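Local coordinates for protein adenylyltransferase VopS (Vibrio parahaemolyticus, PDB 3LET), which transfers AMP from ATP to a threonine of the host Rho GTPases RhoA, Rac and Cdc42, blocking effector binding and actin assembly during infection, at residues M73-G79 against M120-D125; N81-I86 against E127-K132; L141-N147 against K261-H266; R171-W175 against F299-A303; L194-N200 against A290-R295. All coordinates share one frame; numbering follows the deposited sequence.

Contact 1: residues M73-G79 against M120-D125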
# COMPACT_ATOMS: atom_id res chain seq x y z
N MET A 73 -2.36 19.18 4.99
CA MET A 73 -1.41 18.31 4.29
C MET A 73 -2.02 17.75 3.00
O MET A 73 -1.33 17.57 2.00
CB MET A 73 -0.96 17.16 5.20
CG MET A 73 0.09 17.54 6.25
SD MET A 73 1.47 18.56 5.62
CE MET A 73 2.28 17.44 4.50
N LEU A 74 -3.31 17.45 3.01
CA LEU A 74 -3.93 16.90 1.80
C LEU A 74 -3.99 17.93 0.66
O LEU A 74 -4.11 17.56 -0.52
CB LEU A 74 -5.35 16.39 2.12
CG LEU A 74 -5.38 15.15 3.01
CD1 LEU A 74 -6.80 14.94 3.59
CD2 LEU A 74 -4.95 13.89 2.20
N GLU A 75 -3.92 19.23 0.99
CA GLU A 75 -3.95 20.23 -0.07
C GLU A 75 -2.55 20.68 -0.53
O GLU A 75 -2.45 21.52 -1.43
CB GLU A 75 -4.78 21.44 0.35
CG GLU A 75 -6.24 21.12 0.61
CD GLU A 75 -6.89 20.38 -0.56
OE1 GLU A 75 -6.75 20.84 -1.71
OE2 GLU A 75 -7.55 19.34 -0.31
N THR A 76 -1.49 20.18 0.09
CA THR A 76 -0.13 20.56 -0.35
C THR A 76 0.17 19.93 -1.71
O THR A 76 -0.50 18.97 -2.12
CB THR A 76 0.97 20.11 0.64
OG1 THR A 76 0.94 18.69 0.77
CG2 THR A 76 0.75 20.75 2.04
N ASP A 77 1.18 20.45 -2.41
CA ASP A 77 1.57 19.85 -3.67
C ASP A 77 1.89 18.36 -3.49
O ASP A 77 1.44 17.52 -4.29
CB ASP A 77 2.78 20.58 -4.25
CG ASP A 77 2.40 21.88 -4.92
OD1 ASP A 77 1.21 22.28 -4.82
OD2 ASP A 77 3.29 22.51 -5.55
N SER A 78 2.66 18.00 -2.47
CA SER A 78 3.00 16.57 -2.29
C SER A 78 1.77 15.75 -1.92
O SER A 78 1.63 14.61 -2.33
CB SER A 78 4.11 16.35 -1.26
OG SER A 78 3.78 16.94 -0.02
N GLY A 79 0.84 16.35 -1.17
CA GLY A 79 -0.38 15.64 -0.83
C GLY A 79 -1.20 15.35 -2.08
O GLY A 79 -1.78 14.28 -2.23
N MET A 120 6.56 17.84 7.20
CA MET A 120 5.70 16.78 6.70
C MET A 120 5.61 16.78 5.17
O MET A 120 5.42 15.73 4.54
CB MET A 120 4.33 16.84 7.35
CG MET A 120 4.40 16.40 8.81
SD MET A 120 2.81 16.32 9.61
CE MET A 120 2.23 17.99 9.43
N GLN A 121 5.74 17.94 4.53
CA GLN A 121 5.82 17.93 3.07
C GLN A 121 7.08 17.24 2.60
O GLN A 121 7.07 16.59 1.55
CB GLN A 121 5.76 19.35 2.50
CG GLN A 121 4.36 19.95 2.60
CD GLN A 121 4.29 21.37 2.11
OE1 GLN A 121 4.13 21.63 0.91
NE2 GLN A 121 4.43 22.31 3.03
N ALA A 122 8.17 17.38 3.34
CA ALA A 122 9.37 16.63 2.96
C ALA A 122 9.15 15.12 3.15
O ALA A 122 9.61 14.31 2.33
CB ALA A 122 10.61 17.12 3.76
N VAL A 123 8.43 14.71 4.20
CA VAL A 123 8.14 13.30 4.40
C VAL A 123 7.31 12.79 3.22
O VAL A 123 7.63 11.77 2.65
CB VAL A 123 7.39 13.04 5.73
CG1 VAL A 123 6.86 11.60 5.79
CG2 VAL A 123 8.31 13.34 6.93
N PHE A 124 6.27 13.52 2.84
CA PHE A 124 5.41 13.14 1.69
C PHE A 124 6.23 13.09 0.40
O PHE A 124 6.06 12.17 -0.42
CB PHE A 124 4.29 14.18 1.48
CG PHE A 124 3.04 13.96 2.29
CD1 PHE A 124 3.00 13.07 3.35
CD2 PHE A 124 1.88 14.67 1.99
CE1 PHE A 124 1.86 12.88 4.08
CE2 PHE A 124 0.73 14.50 2.74
CZ PHE A 124 0.73 13.60 3.79
N ASP A 125 7.11 14.08 0.19
CA ASP A 125 7.92 14.11 -1.04
C ASP A 125 8.79 12.85 -1.15
O ASP A 125 9.03 12.32 -2.26
CB ASP A 125 8.87 15.32 -1.04
CG ASP A 125 8.22 16.63 -1.54
OD1 ASP A 125 7.23 16.60 -2.29
OD2 ASP A 125 8.77 17.71 -1.22
O HOH W 1 2.44 22.81 -1.18
O HOH W 2 4.42 19.66 -0.85

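Contact 2: residues N81-I86 against E127-K132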
# COMPACT_ATOMS: atom_id res chain seq x y z
N ASN A 81 0.13 15.06 -5.09
CA ASN A 81 0.92 14.08 -5.84
C ASN A 81 0.59 12.66 -5.34
O ASN A 81 0.46 11.75 -6.13
CB ASN A 81 2.42 14.34 -5.66
CG ASN A 81 2.89 15.61 -6.33
OD1 ASN A 81 2.21 16.16 -7.21
ND2 ASN A 81 4.07 16.09 -5.93
N LEU A 82 0.45 12.49 -4.03
CA LEU A 82 0.13 11.18 -3.47
C LEU A 82 -1.29 10.82 -3.83
O LEU A 82 -1.59 9.67 -4.13
CB LEU A 82 0.26 11.16 -1.94
CG LEU A 82 1.70 11.13 -1.44
CD1 LEU A 82 1.75 11.50 0.06
CD2 LEU A 82 2.30 9.73 -1.70
N LYS A 83 -2.18 11.79 -3.77
CA LYS A 83 -3.55 11.52 -4.17
C LYS A 83 -3.57 10.96 -5.60
O LYS A 83 -4.29 10.01 -5.90
CB LYS A 83 -4.37 12.81 -4.11
CG LYS A 83 -5.72 12.70 -4.83
CD LYS A 83 -6.63 13.88 -4.49
CE LYS A 83 -7.59 14.19 -5.61
NZ LYS A 83 -8.37 13.00 -6.03
N ALA A 84 -2.78 11.57 -6.48
CA ALA A 84 -2.76 11.14 -7.89
C ALA A 84 -2.27 9.68 -7.99
O ALA A 84 -2.68 8.94 -8.88
CB ALA A 84 -1.85 12.07 -8.72
N LEU A 85 -1.41 9.28 -7.06
CA LEU A 85 -0.81 7.94 -7.11
C LEU A 85 -1.66 6.85 -6.46
O LEU A 85 -1.79 5.75 -7.02
CB LEU A 85 0.56 7.95 -6.44
CG LEU A 85 1.69 8.62 -7.23
CD1 LEU A 85 2.81 8.99 -6.30
CD2 LEU A 85 2.22 7.68 -8.32
N ILE A 86 -2.21 7.13 -5.27
CA ILE A 86 -2.82 6.05 -4.48
C ILE A 86 -4.28 6.32 -4.11
O ILE A 86 -4.93 5.48 -3.49
CB ILE A 86 -1.99 5.73 -3.20
CG1 ILE A 86 -2.00 6.93 -2.24
CG2 ILE A 86 -0.54 5.37 -3.57
CD1 ILE A 86 -1.20 6.70 -0.96
N GLU A 127 8.10 9.95 0.20
CA GLU A 127 7.21 8.82 -0.10
C GLU A 127 6.87 8.83 -1.59
O GLU A 127 6.95 7.80 -2.27
CB GLU A 127 5.94 8.90 0.73
CG GLU A 127 4.94 7.75 0.46
CD GLU A 127 5.42 6.37 0.97
OE1 GLU A 127 6.54 6.27 1.51
OE2 GLU A 127 4.66 5.38 0.83
N VAL A 128 6.51 10.00 -2.13
CA VAL A 128 6.20 10.10 -3.56
C VAL A 128 7.38 9.61 -4.41
O VAL A 128 7.20 8.86 -5.36
CB VAL A 128 5.86 11.56 -3.95
CG1 VAL A 128 5.82 11.71 -5.49
CG2 VAL A 128 4.53 11.99 -3.31
N MET A 129 8.60 10.05 -4.08
CA MET A 129 9.77 9.60 -4.82
C MET A 129 9.86 8.07 -4.87
O MET A 129 10.22 7.47 -5.89
CB MET A 129 11.04 10.12 -4.14
CG MET A 129 11.39 11.54 -4.48
SD MET A 129 13.01 11.97 -3.81
CE MET A 129 13.98 10.60 -4.45
N HIS A 130 9.59 7.44 -3.74
CA HIS A 130 9.81 5.99 -3.61
C HIS A 130 8.75 5.21 -4.34
O HIS A 130 9.04 4.17 -4.94
CB HIS A 130 9.86 5.61 -2.13
CG HIS A 130 11.01 6.23 -1.40
ND1 HIS A 130 11.02 6.44 -0.04
CD2 HIS A 130 12.18 6.73 -1.87
CE1 HIS A 130 12.16 7.02 0.30
NE2 HIS A 130 12.88 7.21 -0.79
N LEU A 131 7.52 5.69 -4.29
CA LEU A 131 6.44 5.02 -5.02
C LEU A 131 6.73 5.15 -6.51
O LEU A 131 6.51 4.23 -7.29
CB LEU A 131 5.10 5.66 -4.73
CG LEU A 131 4.75 5.59 -3.23
CD1 LEU A 131 3.38 6.19 -2.96
CD2 LEU A 131 4.79 4.17 -2.71
N LYS A 132 7.19 6.33 -6.92
CA LYS A 132 7.40 6.55 -8.35
C LYS A 132 8.58 5.74 -8.85
O LYS A 132 8.61 5.38 -10.01
CB LYS A 132 7.65 8.03 -8.65
CG LYS A 132 6.33 8.81 -8.60
CD LYS A 132 6.49 10.19 -9.19
CE LYS A 132 5.16 10.81 -9.52
NZ LYS A 132 5.32 12.16 -10.13

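Contact 3: residues L141-N147 against K261-H266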
# COMPACT_ATOMS: atom_id res chain seq x y z
N LEU A 141 7.32 -2.75 -17.38
CA LEU A 141 7.23 -4.12 -17.88
C LEU A 141 6.21 -4.21 -19.02
O LEU A 141 6.33 -5.04 -19.91
CB LEU A 141 6.84 -5.10 -16.75
CG LEU A 141 7.77 -5.19 -15.54
CD1 LEU A 141 7.12 -6.03 -14.43
CD2 LEU A 141 9.11 -5.78 -15.96
N ALA A 142 5.22 -3.34 -18.99
CA ALA A 142 4.21 -3.31 -20.04
C ALA A 142 4.81 -2.99 -21.42
O ALA A 142 4.16 -3.21 -22.44
CB ALA A 142 3.12 -2.31 -19.68
N SER A 143 6.06 -2.52 -21.44
CA SER A 143 6.74 -2.21 -22.71
C SER A 143 8.01 -3.02 -22.90
O SER A 143 8.90 -2.61 -23.65
CB SER A 143 7.15 -0.73 -22.76
OG SER A 143 6.06 0.11 -22.47
N THR A 144 8.12 -4.15 -22.21
CA THR A 144 9.28 -5.01 -22.35
C THR A 144 8.80 -6.34 -22.91
O THR A 144 7.65 -6.70 -22.68
CB THR A 144 9.93 -5.23 -20.97
OG1 THR A 144 10.18 -3.95 -20.36
CG2 THR A 144 11.24 -5.97 -21.10
N ASP A 145 9.66 -7.06 -23.65
CA ASP A 145 9.30 -8.40 -24.11
C ASP A 145 9.48 -9.42 -22.97
O ASP A 145 10.61 -9.82 -22.64
CB ASP A 145 10.15 -8.81 -25.32
CG ASP A 145 9.78 -10.19 -25.87
OD1 ASP A 145 8.94 -10.88 -25.25
OD2 ASP A 145 10.33 -10.58 -26.93
N LEU A 146 8.37 -9.85 -22.38
CA LEU A 146 8.42 -10.74 -21.25
C LEU A 146 8.49 -12.20 -21.67
O LEU A 146 8.28 -13.09 -20.87
CB LEU A 146 7.20 -10.51 -20.34
CG LEU A 146 6.98 -9.07 -19.88
CD1 LEU A 146 5.67 -8.98 -19.10
CD2 LEU A 146 8.15 -8.56 -19.03
N ASN A 147 8.79 -12.46 -22.94
CA ASN A 147 8.89 -13.84 -23.41
C ASN A 147 10.32 -14.20 -23.78
O ASN A 147 10.59 -15.34 -24.12
CB ASN A 147 7.97 -14.08 -24.61
CG ASN A 147 6.55 -13.61 -24.37
OD1 ASN A 147 5.94 -13.94 -23.35
ND2 ASN A 147 6.02 -12.83 -25.31
N LYS A 261 -1.24 -14.45 -21.12
CA LYS A 261 -0.06 -15.24 -20.81
C LYS A 261 0.95 -14.40 -20.01
O LYS A 261 1.89 -14.95 -19.42
CB LYS A 261 0.61 -15.78 -22.09
CG LYS A 261 1.27 -14.70 -22.92
CD LYS A 261 2.09 -15.29 -24.08
CE LYS A 261 3.29 -16.09 -23.57
NZ LYS A 261 4.06 -16.69 -24.69
N ASP A 262 0.77 -13.08 -20.00
CA ASP A 262 1.66 -12.21 -19.23
C ASP A 262 1.05 -11.66 -17.93
O ASP A 262 1.74 -11.00 -17.15
CB ASP A 262 2.10 -10.99 -20.07
CG ASP A 262 2.98 -11.38 -21.27
OD1 ASP A 262 3.64 -12.44 -21.23
OD2 ASP A 262 3.00 -10.61 -22.25
N LEU A 263 -0.23 -11.90 -17.70
CA LEU A 263 -0.89 -11.32 -16.53
C LEU A 263 -0.22 -11.79 -15.23
O LEU A 263 -0.04 -10.99 -14.31
CB LEU A 263 -2.38 -11.68 -16.52
CG LEU A 263 -3.15 -11.22 -15.29
CD1 LEU A 263 -3.11 -9.69 -15.20
CD2 LEU A 263 -4.57 -11.74 -15.31
N GLY A 264 0.14 -13.07 -15.14
CA GLY A 264 0.75 -13.54 -13.91
C GLY A 264 2.00 -12.75 -13.56
O GLY A 264 2.26 -12.43 -12.40
N LYS A 265 2.81 -12.46 -14.57
CA LYS A 265 4.05 -11.71 -14.36
C LYS A 265 3.78 -10.32 -13.81
O LYS A 265 4.51 -9.84 -12.94
CB LYS A 265 4.83 -11.59 -15.68
CG LYS A 265 5.38 -12.93 -16.11
CD LYS A 265 6.28 -12.77 -17.34
CE LYS A 265 6.15 -13.95 -18.27
NZ LYS A 265 7.08 -15.00 -17.87
N HIS A 266 2.77 -9.67 -14.36
CA HIS A 266 2.44 -8.30 -13.94
C HIS A 266 1.88 -8.30 -12.53
O HIS A 266 2.13 -7.38 -11.76
CB HIS A 266 1.43 -7.67 -14.89
CG HIS A 266 2.01 -7.27 -16.20
ND1 HIS A 266 2.68 -6.08 -16.39
CD2 HIS A 266 2.05 -7.91 -17.40
CE1 HIS A 266 3.10 -6.00 -17.64
NE2 HIS A 266 2.73 -7.09 -18.28
O HOH W 3 5.70 -9.14 -23.45

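Contact 4: residues R171-W175 against F299-A303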
# COMPACT_ATOMS: atom_id res chain seq x y z
N ARG A 171 1.86 -28.97 -10.12
CA ARG A 171 3.17 -28.39 -10.39
C ARG A 171 3.26 -26.97 -9.81
O ARG A 171 4.26 -26.59 -9.20
CB ARG A 171 3.45 -28.33 -11.90
CG ARG A 171 3.64 -29.73 -12.53
CD ARG A 171 3.91 -29.66 -14.03
NE ARG A 171 5.10 -28.86 -14.30
CZ ARG A 171 5.10 -27.71 -14.96
NH1 ARG A 171 3.98 -27.20 -15.48
NH2 ARG A 171 6.26 -27.08 -15.14
N ALA A 172 2.21 -26.19 -10.00
CA ALA A 172 2.20 -24.81 -9.50
C ALA A 172 2.23 -24.83 -7.98
O ALA A 172 2.98 -24.08 -7.37
CB ALA A 172 0.99 -24.07 -10.00
N ALA A 173 1.43 -25.69 -7.36
CA ALA A 173 1.45 -25.84 -5.90
C ALA A 173 2.85 -26.18 -5.39
O ALA A 173 3.34 -25.55 -4.47
CB ALA A 173 0.44 -26.88 -5.41
N ALA A 174 3.51 -27.15 -6.01
CA ALA A 174 4.87 -27.51 -5.62
C ALA A 174 5.85 -26.36 -5.71
O ALA A 174 6.76 -26.23 -4.87
CB ALA A 174 5.39 -28.67 -6.51
N TRP A 175 5.69 -25.54 -6.74
CA TRP A 175 6.57 -24.40 -6.97
C TRP A 175 6.38 -23.39 -5.86
O TRP A 175 7.35 -22.93 -5.27
CB TRP A 175 6.26 -23.76 -8.31
CG TRP A 175 7.03 -22.48 -8.56
CD1 TRP A 175 8.39 -22.33 -8.75
CD2 TRP A 175 6.46 -21.19 -8.69
NE1 TRP A 175 8.69 -21.00 -8.97
CE2 TRP A 175 7.52 -20.29 -8.95
CE3 TRP A 175 5.15 -20.70 -8.63
CZ2 TRP A 175 7.30 -18.92 -9.11
CZ3 TRP A 175 4.94 -19.34 -8.80
CH2 TRP A 175 6.01 -18.48 -9.03
N PHE A 299 1.37 -23.71 -16.91
CA PHE A 299 2.16 -23.30 -15.76
C PHE A 299 3.64 -23.36 -16.08
O PHE A 299 4.19 -24.43 -16.30
CB PHE A 299 1.88 -24.09 -14.49
CG PHE A 299 2.78 -23.68 -13.36
CD1 PHE A 299 2.70 -22.38 -12.86
CD2 PHE A 299 3.78 -24.51 -12.91
CE1 PHE A 299 3.56 -21.96 -11.90
CE2 PHE A 299 4.65 -24.09 -11.93
CZ PHE A 299 4.53 -22.81 -11.41
N ASN A 300 4.26 -22.19 -16.11
CA ASN A 300 5.69 -22.06 -16.35
C ASN A 300 6.35 -21.48 -15.10
O ASN A 300 6.09 -20.34 -14.76
CB ASN A 300 5.91 -21.09 -17.51
CG ASN A 300 5.11 -21.49 -18.76
OD1 ASN A 300 5.44 -22.45 -19.43
ND2 ASN A 300 4.05 -20.73 -19.06
N PRO A 301 7.18 -22.27 -14.40
CA PRO A 301 7.76 -21.74 -13.16
C PRO A 301 8.79 -20.65 -13.49
O PRO A 301 9.42 -20.71 -14.55
CB PRO A 301 8.42 -22.98 -12.55
CG PRO A 301 8.73 -23.84 -13.75
CD PRO A 301 7.51 -23.69 -14.59
N LEU A 302 8.95 -19.65 -12.63
CA LEU A 302 9.88 -18.55 -12.89
C LEU A 302 11.28 -18.86 -12.40
O LEU A 302 11.45 -19.29 -11.27
CB LEU A 302 9.42 -17.28 -12.16
CG LEU A 302 8.13 -16.63 -12.67
CD1 LEU A 302 7.65 -15.50 -11.72
CD2 LEU A 302 8.34 -16.10 -14.07
N ALA A 303 12.28 -18.59 -13.23
CA ALA A 303 13.67 -18.63 -12.76
C ALA A 303 13.87 -17.52 -11.72
O ALA A 303 13.14 -16.55 -11.73
CB ALA A 303 14.64 -18.45 -13.92
O HOH W 4 7.01 -25.71 -17.58
O HOH W 5 11.06 -19.34 -8.64

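Contact 5: residues L194-N200 against A290-R295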
# COMPACT_ATOMS: atom_id res chain seq x y z
N LEU A 194 -4.93 -22.70 -3.87
CA LEU A 194 -4.61 -22.58 -5.27
C LEU A 194 -5.72 -23.26 -6.10
O LEU A 194 -6.19 -22.72 -7.12
CB LEU A 194 -3.27 -23.23 -5.56
CG LEU A 194 -2.84 -23.21 -7.02
CD1 LEU A 194 -2.75 -21.79 -7.59
CD2 LEU A 194 -1.48 -23.91 -7.12
N LYS A 195 -6.13 -24.45 -5.68
CA LYS A 195 -7.20 -25.15 -6.40
C LYS A 195 -8.48 -24.34 -6.36
O LYS A 195 -9.22 -24.23 -7.35
CB LYS A 195 -7.46 -26.52 -5.76
CG LYS A 195 -6.30 -27.50 -5.95
CD LYS A 195 -6.71 -28.88 -5.43
CE LYS A 195 -5.52 -29.71 -5.02
NZ LYS A 195 -4.74 -30.17 -6.19
N GLU A 196 -8.75 -23.80 -5.18
CA GLU A 196 -9.95 -22.99 -4.98
C GLU A 196 -10.00 -21.76 -5.91
O GLU A 196 -10.99 -21.52 -6.59
CB GLU A 196 -10.05 -22.57 -3.51
CG GLU A 196 -11.32 -21.78 -3.20
CD GLU A 196 -11.44 -21.43 -1.72
OE1 GLU A 196 -10.78 -22.07 -0.88
OE2 GLU A 196 -12.21 -20.51 -1.39
N TYR A 197 -8.93 -20.96 -5.94
CA TYR A 197 -8.92 -19.79 -6.82
C TYR A 197 -8.72 -20.13 -8.31
O TYR A 197 -9.03 -19.35 -9.19
CB TYR A 197 -7.87 -18.76 -6.36
CG TYR A 197 -8.42 -17.95 -5.21
CD1 TYR A 197 -8.60 -18.52 -3.95
CD2 TYR A 197 -8.81 -16.63 -5.39
CE1 TYR A 197 -9.14 -17.79 -2.90
CE2 TYR A 197 -9.35 -15.87 -4.33
CZ TYR A 197 -9.50 -16.47 -3.08
OH TYR A 197 -10.03 -15.74 -2.02
N ALA A 198 -8.21 -21.32 -8.59
CA ALA A 198 -8.10 -21.71 -9.99
C ALA A 198 -9.50 -21.86 -10.60
O ALA A 198 -9.70 -21.66 -11.80
CB ALA A 198 -7.33 -23.00 -10.12
N THR A 199 -10.47 -22.20 -9.75
CA THR A 199 -11.80 -22.58 -10.23
C THR A 199 -12.93 -21.66 -9.76
O THR A 199 -14.06 -21.84 -10.18
CB THR A 199 -12.14 -24.03 -9.78
OG1 THR A 199 -12.22 -24.10 -8.35
CG2 THR A 199 -11.06 -24.99 -10.23
N ASN A 200 -12.65 -20.68 -8.91
CA ASN A 200 -13.76 -19.94 -8.31
C ASN A 200 -14.18 -18.71 -9.08
O ASN A 200 -15.12 -18.03 -8.67
CB ASN A 200 -13.49 -19.59 -6.84
CG ASN A 200 -12.39 -18.56 -6.66
OD1 ASN A 200 -11.81 -18.08 -7.63
ND2 ASN A 200 -12.10 -18.23 -5.41
N ALA A 290 0.70 -18.00 -10.21
CA ALA A 290 0.20 -19.36 -10.47
C ALA A 290 -1.27 -19.36 -10.84
O ALA A 290 -1.67 -20.07 -11.75
CB ALA A 290 0.42 -20.27 -9.26
N ILE A 291 -2.09 -18.60 -10.14
CA ILE A 291 -3.51 -18.58 -10.48
C ILE A 291 -3.69 -18.05 -11.89
O ILE A 291 -4.46 -18.61 -12.68
CB ILE A 291 -4.31 -17.71 -9.51
CG1 ILE A 291 -4.28 -18.32 -8.10
CG2 ILE A 291 -5.75 -17.54 -10.00
CD1 ILE A 291 -4.74 -17.30 -7.02
N ALA A 292 -2.99 -16.96 -12.22
CA ALA A 292 -3.11 -16.38 -13.57
C ALA A 292 -2.68 -17.43 -14.61
O ALA A 292 -3.33 -17.60 -15.65
CB ALA A 292 -2.25 -15.10 -13.72
N GLU A 293 -1.61 -18.14 -14.32
CA GLU A 293 -1.11 -19.14 -15.26
C GLU A 293 -2.14 -20.24 -15.47
O GLU A 293 -2.36 -20.71 -16.60
CB GLU A 293 0.17 -19.78 -14.74
CG GLU A 293 1.39 -18.90 -14.83
CD GLU A 293 1.88 -18.78 -16.26
OE1 GLU A 293 2.52 -19.74 -16.76
OE2 GLU A 293 1.61 -17.75 -16.89
N LEU A 294 -2.73 -20.70 -14.37
CA LEU A 294 -3.63 -21.85 -14.43
C LEU A 294 -4.89 -21.45 -15.19
O LEU A 294 -5.41 -22.22 -15.99
CB LEU A 294 -3.96 -22.39 -13.04
CG LEU A 294 -2.78 -23.02 -12.30
CD1 LEU A 294 -3.20 -23.44 -10.91
CD2 LEU A 294 -2.19 -24.23 -13.06
N ARG A 295 -5.35 -20.22 -14.98
CA ARG A 295 -6.53 -19.75 -15.69
C ARG A 295 -6.25 -19.62 -17.18
O ARG A 295 -7.19 -19.56 -17.99
CB ARG A 295 -7.01 -18.42 -15.11
CG ARG A 295 -7.57 -18.59 -13.71
CD ARG A 295 -8.07 -17.26 -13.15
NE ARG A 295 -8.73 -17.43 -11.86
CZ ARG A 295 -9.29 -16.42 -11.21
NH1 ARG A 295 -9.23 -15.19 -11.74
NH2 ARG A 295 -9.89 -16.62 -10.04

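Contact 1: residues M73-G79 against M120-D125
Where helix 58-75 gives way to helix 77-86, an N-capped break in the all-helical N-terminal region, Met73, Thr76 and Ser78 pack against Met120, Gln121 and Phe124 of helix 113-139. Met73 is bent at both chi2 and chi3, and this curls its methyl over one face of the Phe124 ring: CE lies 4.0 Å from the ring centroid, 21° off the normal, a CH-pi contact, with SD farther out above the same ring in a Met-aromatic relation. The same CE also touches Met120 CB at 3.6 Å. At the ring's edge sit Ser78 OG and Gly79 N. Gln121 is extended beyond CG and crosses Thr76, its OE1 3.5 Å from Thr76 CB. Two waters donate to this OE1 and accept from the N-H groups of Asp77 and Ser78, so the amide oxygen reaches the first turn of helix 77-86 through solvent. Thr76 OG1 serves both helices. It donates to Met73 O at 2.8 Å, tilted 20° from the carbonyl plane, and accepts from Gly79 N at 3.0 Å. Met120 also packs on helix 88-102. Thr76 thus makes the classic N-cap of a helix that follows closely on the one before.

Contact 2: residues N81-I86 against E127-K132
This is a buried helix-helix contact in the N-terminal region, made by carbon-carbon packing with no hydrogen bond across it, where helix 77-86 runs beside helix 113-139. Leu82 and Val128 lead it. Their branches cross, and Leu82 CG is pressed to 3.5 Å from Val128 CG2, tighter than usual for two carbons. Leu82 CD2 goes on to meet Leu131 CD1 at 3.9 Å, the two leucines lying at about a right angle. The short axes approach to 10.2 Å and cross at 31°, a near-parallel helix pair within the all-helical N-terminal part of VopS. One turn further on, Leu85 CD1 reaches Val128 CG1 at 4.1 Å. Val128 therefore splits its methyls: CG1, anti to the backbone N (chi1 168°), serves Leu85, while CG2 serves Leu82. At the C-terminal end of helix 77-86, Ile86 CG2 comes to 4.1 Å from Leu131 CD1. Met244 of helix 238-255 touches Leu85, Ile86 and Leu131. Glu127 offers its CG to Leu82 CD2 at 3.9 Å, and its carboxylate turns to Ser237, where OE2 is hydrogen-bonded to the hydroxyl.

Contact 3: residues L141-N147 against K261-H266
Leu146 and His266 meet at about a right angle, with Leu146 CD1 3.6 Å from His266 NE2 and coming in obliquely to the ring. The imidazole is turned so that its CE1 corner faces the start of the loop: Ala142 N lies at the ring edge, in its plane, 3.7 Å from CE1, and Leu141 CB stands 3.9 Å from the same carbon. Lys265 meets Leu146 nearer the backbone. Bends at chi3 and chi4 lay its methylenes against the loop, CD 3.9 Å from Leu146 CB and CE 3.5 Å from Leu146 O, while the ammonium goes on to donate to Tyr151 O. The segment 141-147 is the connection leaving the long helix 113-139, and here it runs along helix 260-274 of the Fic domain. Within the loop, Asp145 OD1 accepts from Asn147 N at 2.8 Å, an Asx turn whose donor sits above the carboxylate plane. Asn147 and Lys261 approach from opposite directions, Asn147 OD1 lying 3.4 Å from Lys261 CE. The side chains of Asp262 and Asn147 cross at about a right angle, though their carboxylate and amide planes are only 31° apart. Asp262 OD1 and Asn147 OD1, both acceptors, make no hydrogen bond. A water accepting from Leu146 N at 3.0 Å also lies near Asp262 OD2. Phe252 and Leu253 of helix 238-255 touch Ala142 and His266 respectively.

Contact 4: residues R171-W175 against F299-A303
In the Fido domain, the loop joining helix 281-295 to helix 304-311 is pinned against helix 168-179, with Phe299 set between Arg171, Ala172 and Trp175. With chi1 at 176°, Phe299 points its ring away from its own amide and across the helix, so that one face lies on Ala172 in a CH-pi contact, Ala172 CA standing 3.6 Å from the ring centroid. Pro301 N lies above the opposite face, toward the rim. Trp175 CE3 lies near the plane of the Phe299 ring, 3.5 Å from Phe299 CZ; the two six-membered rings are oblique, their planes 54° apart. Pro301 CB covers a face of the indole, a second CH-pi contact, 4.1 Å from the centroid of the five-membered ring. The indole NE1 donates to a water that in turn donates to Leu302 O. Arg171, bent at chi3, brings its guanidinium edge to the loop: NH1 donates to Phe299 O at 2.9 Å, nearly straight at 160°, with the oxygen in the guanidinium plane. Phe299 CD2 lies over one guanidinium face. Trp175 also touches Arg286, an ATP-binding residue by similarity. Leu302 N is buried without a partner. Glu157 pairs with Arg171 NH2 in a salt bridge, while NH1 donates to both Asn168 OD1 and Phe299 O; these bonds limit the rotation of the guanidinium and satisfy a loop carbonyl beside a largely aromatic packing surface.

Contact 5: residues L194-N200 against A290-R295
Leu194 CD1 is the hub of the apolar first shell, touching Leu294 CD1 at 3.7 Å as well as Ile291 CG1 and Ala290 CB. A chi1 of 179° swings the branch toward helix 281-295; there it slides past Ile291 and crosses Leu294 at about a right angle. Ile291 CD1 comes to 3.5 Å from Tyr197 CB, and Ala198 CB faces Leu294 CD1. On the polar side, Arg295 is extended from CG to NE and grips Tyr197 O side-on with two nitrogens. Arg295 NH2 donates to Tyr197 O at 3.0 Å in the carbonyl plane, while NE donates at 3.3 Å, tilted from that plane. A carbonyl near the C-terminal end of helix 184-199 is thereby held by a neighbouring helix. Lys202 O is a further acceptor of NH2. In the outer layer, Lys202 N donates to Asn200 OD1, and Asn200 ND2 lies 3.5 Å above the plane of the Tyr197 ring, over its centre. The contact packs helix 184-199, at an axis crossing of -49°, on the Fic-domain helix 281-295, which carries Arg286, an ATP-binding residue by similarity. Helix 168-179 touches Leu194 and Ala290, while helix 207-217, through Leu213, meets Tyr197 and Ile291.

Contacts 1 and 2 come first along the chain. Each closes a largely helical loop of 40 residues, and their segments alternate, so helices 77-86 and 113-139 are joined at two successive levels, with Phe124 touching Leu82. Contact 3 then joins the connection 141-147, after helix 113-139, to helix 260-274 of the Fic domain across 113 residues. Contact 4, tying helix 168-179 to the loop before helix 304-311, opens inside that span and closes beyond it, so the two cross. Contact 5, tying helix 184-199 to helix 281-295, also crosses contact 3 but nests within contact 4. Gly264 packs on Ala292 between contacts 3 and 5, and Asn300 probably hydrogen-bonds Glu293 between 4 and 5.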